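Local coordinates for protein lysine cyclodeaminase (Streptomyces pristinaespiralis, PDB 5YU3) that probably converts L-lysine to L-pipecolic acid by NAD-dependent cyclising deamination, and also recognises L-ornithine and L-2,4-diaminobutyric acid, at residues Thr241-Gly246 with Glu264-Gln269; Pro258-Arg263 with Asp300-Ala305. All coordinates share one frame; numbering follows the deposited sequence.

Interaction 1 (Thr241-Gly246 with Glu264-Gln269)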
# COMPACT_ATOMS: atom_id res chain seq x y z
N THR A 241 -16.82 17.16 5.69
CA THR A 241 -18.13 16.86 5.12
C THR A 241 -18.53 18.01 4.20
O THR A 241 -17.95 19.10 4.25
CB THR A 241 -19.20 16.69 6.20
OG1 THR A 241 -19.24 17.88 7.00
CG2 THR A 241 -18.90 15.48 7.09
N GLU A 242 -19.53 17.75 3.37
CA GLU A 242 -19.99 18.73 2.40
C GLU A 242 -21.45 19.10 2.52
O GLU A 242 -21.84 20.18 2.07
CB GLU A 242 -19.73 18.23 0.97
CG GLU A 242 -18.24 18.08 0.66
CD GLU A 242 -17.98 17.60 -0.75
OE1 GLU A 242 -18.68 16.68 -1.22
OE2 GLU A 242 -17.05 18.15 -1.38
N LEU A 243 -22.29 18.23 3.10
CA LEU A 243 -23.72 18.50 3.06
C LEU A 243 -24.24 18.94 4.43
O LEU A 243 -23.67 18.60 5.47
CB LEU A 243 -24.52 17.27 2.60
CG LEU A 243 -24.22 16.72 1.21
CD1 LEU A 243 -25.16 15.55 0.89
CD2 LEU A 243 -24.38 17.82 0.17
N PRO A 244 -25.34 19.69 4.46
CA PRO A 244 -25.89 20.10 5.75
C PRO A 244 -26.62 18.95 6.42
O PRO A 244 -27.30 18.16 5.77
CB PRO A 244 -26.84 21.24 5.37
CG PRO A 244 -27.08 21.05 3.79
CD PRO A 244 -26.12 20.29 3.32
N LEU A 245 -26.45 18.86 7.74
CA LEU A 245 -27.06 17.76 8.49
C LEU A 245 -28.57 17.69 8.25
O LEU A 245 -29.13 16.60 8.07
CB LEU A 245 -26.78 17.92 9.99
CG LEU A 245 -27.43 16.88 10.89
CD1 LEU A 245 -26.93 15.47 10.55
CD2 LEU A 245 -27.21 17.21 12.37
N GLY A 246 -29.24 18.84 8.24
CA GLY A 246 -30.68 18.84 8.08
C GLY A 246 -31.12 18.19 6.79
O GLY A 246 -32.08 17.41 6.76
N GLU A 264 -15.48 8.40 6.84
CA GLU A 264 -14.93 9.46 5.99
C GLU A 264 -15.92 10.10 5.04
O GLU A 264 -15.54 11.05 4.33
CB GLU A 264 -13.76 8.91 5.15
CG GLU A 264 -12.54 8.51 5.94
CD GLU A 264 -11.71 7.47 5.21
OE1 GLU A 264 -11.61 7.54 3.96
OE2 GLU A 264 -11.16 6.58 5.88
N GLY A 265 -17.16 9.62 4.97
CA GLY A 265 -18.16 10.19 4.09
C GLY A 265 -19.12 11.12 4.82
O GLY A 265 -18.91 11.49 5.98
N GLU A 266 -20.20 11.50 4.12
CA GLU A 266 -21.26 12.26 4.76
C GLU A 266 -21.85 11.49 5.93
O GLU A 266 -22.39 12.10 6.87
CB GLU A 266 -22.37 12.60 3.77
CG GLU A 266 -21.99 13.58 2.67
CD GLU A 266 -21.45 14.88 3.24
OE1 GLU A 266 -22.06 15.40 4.19
OE2 GLU A 266 -20.41 15.37 2.75
N CYS A 267 -21.78 10.16 5.89
CA CYS A 267 -22.36 9.35 6.96
C CYS A 267 -21.64 9.53 8.29
O CYS A 267 -22.14 9.06 9.32
CB CYS A 267 -22.38 7.88 6.53
SG CYS A 267 -23.65 7.53 5.29
N GLN A 268 -20.50 10.23 8.30
CA GLN A 268 -19.93 10.68 9.57
C GLN A 268 -20.96 11.43 10.40
O GLN A 268 -20.88 11.42 11.63
CB GLN A 268 -18.76 11.63 9.33
CG GLN A 268 -17.53 11.01 8.80
CD GLN A 268 -16.54 12.07 8.46
OE1 GLN A 268 -15.80 12.54 9.33
NE2 GLN A 268 -16.54 12.50 7.20
N GLN A 269 -21.90 12.11 9.75
CA GLN A 269 -22.88 12.93 10.44
C GLN A 269 -24.09 12.13 10.91
O GLN A 269 -24.92 12.68 11.65
CB GLN A 269 -23.38 14.06 9.54
CG GLN A 269 -22.29 14.90 8.90
CD GLN A 269 -22.83 16.20 8.32
OE1 GLN A 269 -23.31 17.06 9.06
NE2 GLN A 269 -22.77 16.34 7.00
O HOH W 1 -19.19 14.57 0.55

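Interaction 2 (Pro258-Arg263 with Asp300-Ala305). With NA (sodium ion), chain E; NAD (nicotinamide-adenine-dinucleotide), chain F; PRO (proline), chain G.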
# COMPACT_ATOMS: atom_id res chain seq x y z
N PRO A 258 -20.41 1.17 3.39
CA PRO A 258 -20.96 1.71 4.65
C PRO A 258 -19.92 2.00 5.72
O PRO A 258 -19.92 3.10 6.31
CB PRO A 258 -21.93 0.61 5.08
CG PRO A 258 -22.33 -0.07 3.68
CD PRO A 258 -21.27 0.03 2.91
N GLU A 259 -19.02 1.05 6.00
CA GLU A 259 -18.04 1.27 7.06
C GLU A 259 -17.14 2.45 6.73
O GLU A 259 -16.86 3.29 7.59
CB GLU A 259 -17.22 0.01 7.30
CG GLU A 259 -16.27 0.14 8.48
CD GLU A 259 -15.60 -1.17 8.87
OE1 GLU A 259 -15.46 -2.06 8.01
OE2 GLU A 259 -15.21 -1.31 10.05
N GLN A 260 -16.69 2.55 5.48
CA GLN A 260 -15.85 3.68 5.08
C GLN A 260 -16.62 5.00 5.15
O GLN A 260 -16.05 6.03 5.53
CB GLN A 260 -15.35 3.45 3.67
CG GLN A 260 -14.02 4.06 3.38
CD GLN A 260 -13.37 3.34 2.23
OE1 GLN A 260 -12.54 2.45 2.43
NE2 GLN A 260 -13.77 3.69 1.01
N ALA A 261 -17.89 4.98 4.73
CA ALA A 261 -18.68 6.21 4.71
C ALA A 261 -18.95 6.72 6.12
O ALA A 261 -18.98 7.93 6.36
CB ALA A 261 -19.99 5.97 3.97
N LEU A 262 -19.15 5.80 7.08
CA LEU A 262 -19.37 6.23 8.45
C LEU A 262 -18.13 6.91 9.02
O LEU A 262 -18.24 7.75 9.92
CB LEU A 262 -19.77 5.03 9.31
CG LEU A 262 -21.23 4.60 9.13
CD1 LEU A 262 -21.46 3.20 9.66
CD2 LEU A 262 -22.16 5.60 9.85
N ARG A 263 -16.95 6.56 8.49
CA ARG A 263 -15.68 7.13 8.94
C ARG A 263 -15.28 8.38 8.17
O ARG A 263 -14.78 9.34 8.78
CB ARG A 263 -14.57 6.08 8.83
CG ARG A 263 -13.23 6.49 9.46
CD ARG A 263 -12.20 5.36 9.39
NE ARG A 263 -11.66 5.20 8.03
CZ ARG A 263 -10.71 4.33 7.70
NH1 ARG A 263 -10.19 3.53 8.62
NH2 ARG A 263 -10.27 4.26 6.44
N ASP A 300 -23.60 8.66 -0.93
CA ASP A 300 -22.41 9.00 -0.17
C ASP A 300 -21.24 8.23 -0.75
O ASP A 300 -21.07 7.04 -0.49
CB ASP A 300 -22.61 8.66 1.31
CG ASP A 300 -21.54 9.27 2.19
OD1 ASP A 300 -20.77 10.12 1.70
OD2 ASP A 300 -21.48 8.91 3.39
N SER A 301 -20.43 8.92 -1.56
CA SER A 301 -19.33 8.31 -2.31
C SER A 301 -18.02 8.58 -1.59
O SER A 301 -17.69 9.73 -1.29
CB SER A 301 -19.29 8.87 -3.74
OG SER A 301 -18.25 8.27 -4.51
N THR A 302 -17.28 7.51 -1.30
CA THR A 302 -15.95 7.61 -0.74
C THR A 302 -14.88 6.99 -1.63
O THR A 302 -13.70 7.33 -1.47
CB THR A 302 -15.87 6.95 0.65
OG1 THR A 302 -16.15 5.54 0.52
CG2 THR A 302 -16.89 7.59 1.59
N GLY A 303 -15.28 6.12 -2.56
CA GLY A 303 -14.34 5.40 -3.42
C GLY A 303 -13.83 4.16 -2.72
O GLY A 303 -13.52 4.21 -1.53
N PHE A 304 -13.76 3.04 -3.42
CA PHE A 304 -13.14 1.88 -2.81
C PHE A 304 -12.43 1.07 -3.89
O PHE A 304 -12.71 1.20 -5.09
CB PHE A 304 -14.15 1.04 -1.98
CG PHE A 304 -15.29 0.43 -2.76
CD1 PHE A 304 -16.35 1.21 -3.23
CD2 PHE A 304 -15.34 -0.95 -2.96
CE1 PHE A 304 -17.41 0.64 -3.92
CE2 PHE A 304 -16.40 -1.53 -3.65
CZ PHE A 304 -17.44 -0.74 -4.13
N ALA A 305 -11.47 0.27 -3.43
CA ALA A 305 -10.46 -0.29 -4.33
C ALA A 305 -11.06 -1.20 -5.40
O ALA A 305 -10.48 -1.32 -6.49
CB ALA A 305 -9.42 -1.05 -3.50
NA NA E . -18.70 11.55 0.45
PA NAD F . -9.60 19.61 -7.10
O1A NAD F . -8.60 20.31 -6.24
O2A NAD F . -9.32 19.39 -8.57
O5B NAD F . -10.97 20.45 -7.05
C5B NAD F . -11.58 20.76 -5.78
C4B NAD F . -12.28 22.09 -5.96
O4B NAD F . -13.06 22.37 -4.79
C3B NAD F . -11.29 23.25 -6.10
O3B NAD F . -11.49 23.93 -7.35
C2B NAD F . -11.61 24.15 -4.92
O2B NAD F . -11.49 25.54 -5.20
C1B NAD F . -13.05 23.79 -4.64
N9A NAD F . -13.57 24.12 -3.29
C8A NAD F . -12.92 24.07 -2.10
N7A NAD F . -13.76 24.43 -1.09
C5A NAD F . -14.97 24.70 -1.65
C6A NAD F . -16.30 25.13 -1.18
N6A NAD F . -16.54 25.35 0.13
N1A NAD F . -17.27 25.28 -2.11
C2A NAD F . -17.08 25.07 -3.43
N3A NAD F . -15.89 24.69 -3.93
C4A NAD F . -14.83 24.49 -3.10
O3 NAD F . -9.91 18.18 -6.40
PN NAD F . -10.77 16.97 -7.00
O1N NAD F . -11.90 17.54 -7.82
O2N NAD F . -9.80 15.98 -7.62
O5D NAD F . -11.34 16.27 -5.66
C5D NAD F . -12.42 16.88 -4.94
C4D NAD F . -12.82 15.96 -3.79
O4D NAD F . -13.20 14.68 -4.29
C3D NAD F . -11.66 15.69 -2.84
O3D NAD F . -12.17 15.62 -1.49
C2D NAD F . -11.19 14.32 -3.24
O2D NAD F . -10.44 13.65 -2.21
C1D NAD F . -12.52 13.67 -3.55
N1N NAD F . -12.45 12.44 -4.34
C2N NAD F . -13.37 11.50 -4.11
C3N NAD F . -13.37 10.31 -4.82
C7N NAD F . -14.43 9.30 -4.54
O7N NAD F . -14.33 8.17 -4.96
N7N NAD F . -15.51 9.69 -3.84
C4N NAD F . -12.41 10.10 -5.82
C5N NAD F . -11.49 11.11 -6.06
C6N NAD F . -11.53 12.29 -5.31
N PRO G . -10.75 9.07 -2.08
CA PRO G . -9.93 8.95 -3.40
C PRO G . -10.09 7.53 -4.01
O PRO G . -9.21 7.25 -4.85
CB PRO G . -8.73 9.21 -3.01
CG PRO G . -8.94 10.35 -1.89
CD PRO G . -10.20 10.34 -1.57
OXT PRO G . -11.05 6.72 -3.74

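Interaction 1 (Thr241-Gly246 with Glu264-Gln269)
The carboxylate of Glu266 meets two consecutive backbone amides, those of Glu242 and Leu243, in the Rossmann-type NAD-binding domain, where the loop after strand 229-232 runs into helix 245-250. Its OE2 takes the amide N of Glu242 on the syn lone pair at 2.6 Å, while the N of Leu243 comes to OE1 from above the carboxylate plane at 3.0 Å. The chain of Glu266 can turn back to these amides because it bends at chi2 (-56°) instead of running extended. Were Glu266 cut back to an alanine, the amides of Glu242 and Leu243 would probably lose their acceptor, and a gap would open against CB and CG of Leu243. A water lies within hydrogen-bonding distance of both Glu266 OE2 and Glu242 OE1, bridging carboxylates whose planes lie 20° apart; Glu242 also bonds to Thr207 and Thr209.

Beside this, Gln269 extends beyond CG to pass Leu245 in the opposite direction, CD1 of Leu245 resting 3.6 Å from the backbone O of Gln269. CG2 of Thr241 packs on CG of Gln269 and on NE2 of Gln268, whose amide is tied to Gly239 and Lys240. NE2 of Gln269 gives a nearly straight bond (170°) to O of Leu243, 2.9 Å away and exactly in the amide plane of the glutamine.

Interaction 2 (Pro258-Arg263 with Asp300-Ala305)
Gln260 reaches from helix 258-264 with its amide nitrogen set between two oxygens of the 300-305 loop. NE2 gives a straight bond to OG1 of Thr302, 3.1 Å long with an N-H...O angle of 166°, the hydroxyl lying close to the amide plane. The same NE2 sits 2.6 Å from O of Gly303, but the strongly bent geometry makes that bond weak. With CG roughly anti to the backbone N (chi1 -150°) and the chain extended beyond it, the amide is carried out from the helix to this point. Next along the helix, Ala261 packs against the loop: its CB is 3.3 Å from OD2 of Asp300, an oxygen that also accepts from the amide N of Cys267, and its CA lies 3.9 Å from CG2 of Thr302. Thr302 thus divides its branches, OG1 to the glutamine and CG2 to the alanine backbone.

The loop leaves the C-terminal end of strand 297-300 in the parallel sheet of the Rossmann-type domain, the end at which such folds bind their dinucleotide. Here the nicotinamide N7N of NAD donates to OG of Ser301 at 3.2 Å, and CA of Gly303 lies 3.2 Å from the carboxamide O7N. A side chain on Gly303 would run into OXT of the bound proline, and the positive phi of Gly303 (85°) also suits a residue without a side chain. Proline N makes a weak bond to O of Thr302, an oxygen that Arg49 NH1 also holds.

Behind the loop, OD1 of Asp300 and O of Ser301 bind the sodium ion, with the carbonyls of Ala232 and Gly234 completing its ligands from the chain. Asp256 holds the loop in place, OD1 bonded to OG1 of Thr302 and OD2 to N of Gly303.

Interaction 2 is fully buried and nearer the centre of the chain's fold; interaction 1 is partly buried, and its Leu245 is exposed. Helix 258-264 leads directly from one to the other, supplying residues 258-263 to interaction 2 and running into 264-269 of interaction 1. Asp300 joins them more closely: OD1 and OD2 accept, probably as hydrogen bonds, from the amides of Glu266 and Cys267, each at 2.8 Å, while OD1 also binds sodium. Chemistry follows place. In interaction 1 a carboxylate and a glutamine amide grip loop backbone without touching the bound proline, whereas in interaction 2 one glutamine and a small alanine back a loop that faces NAD and proline.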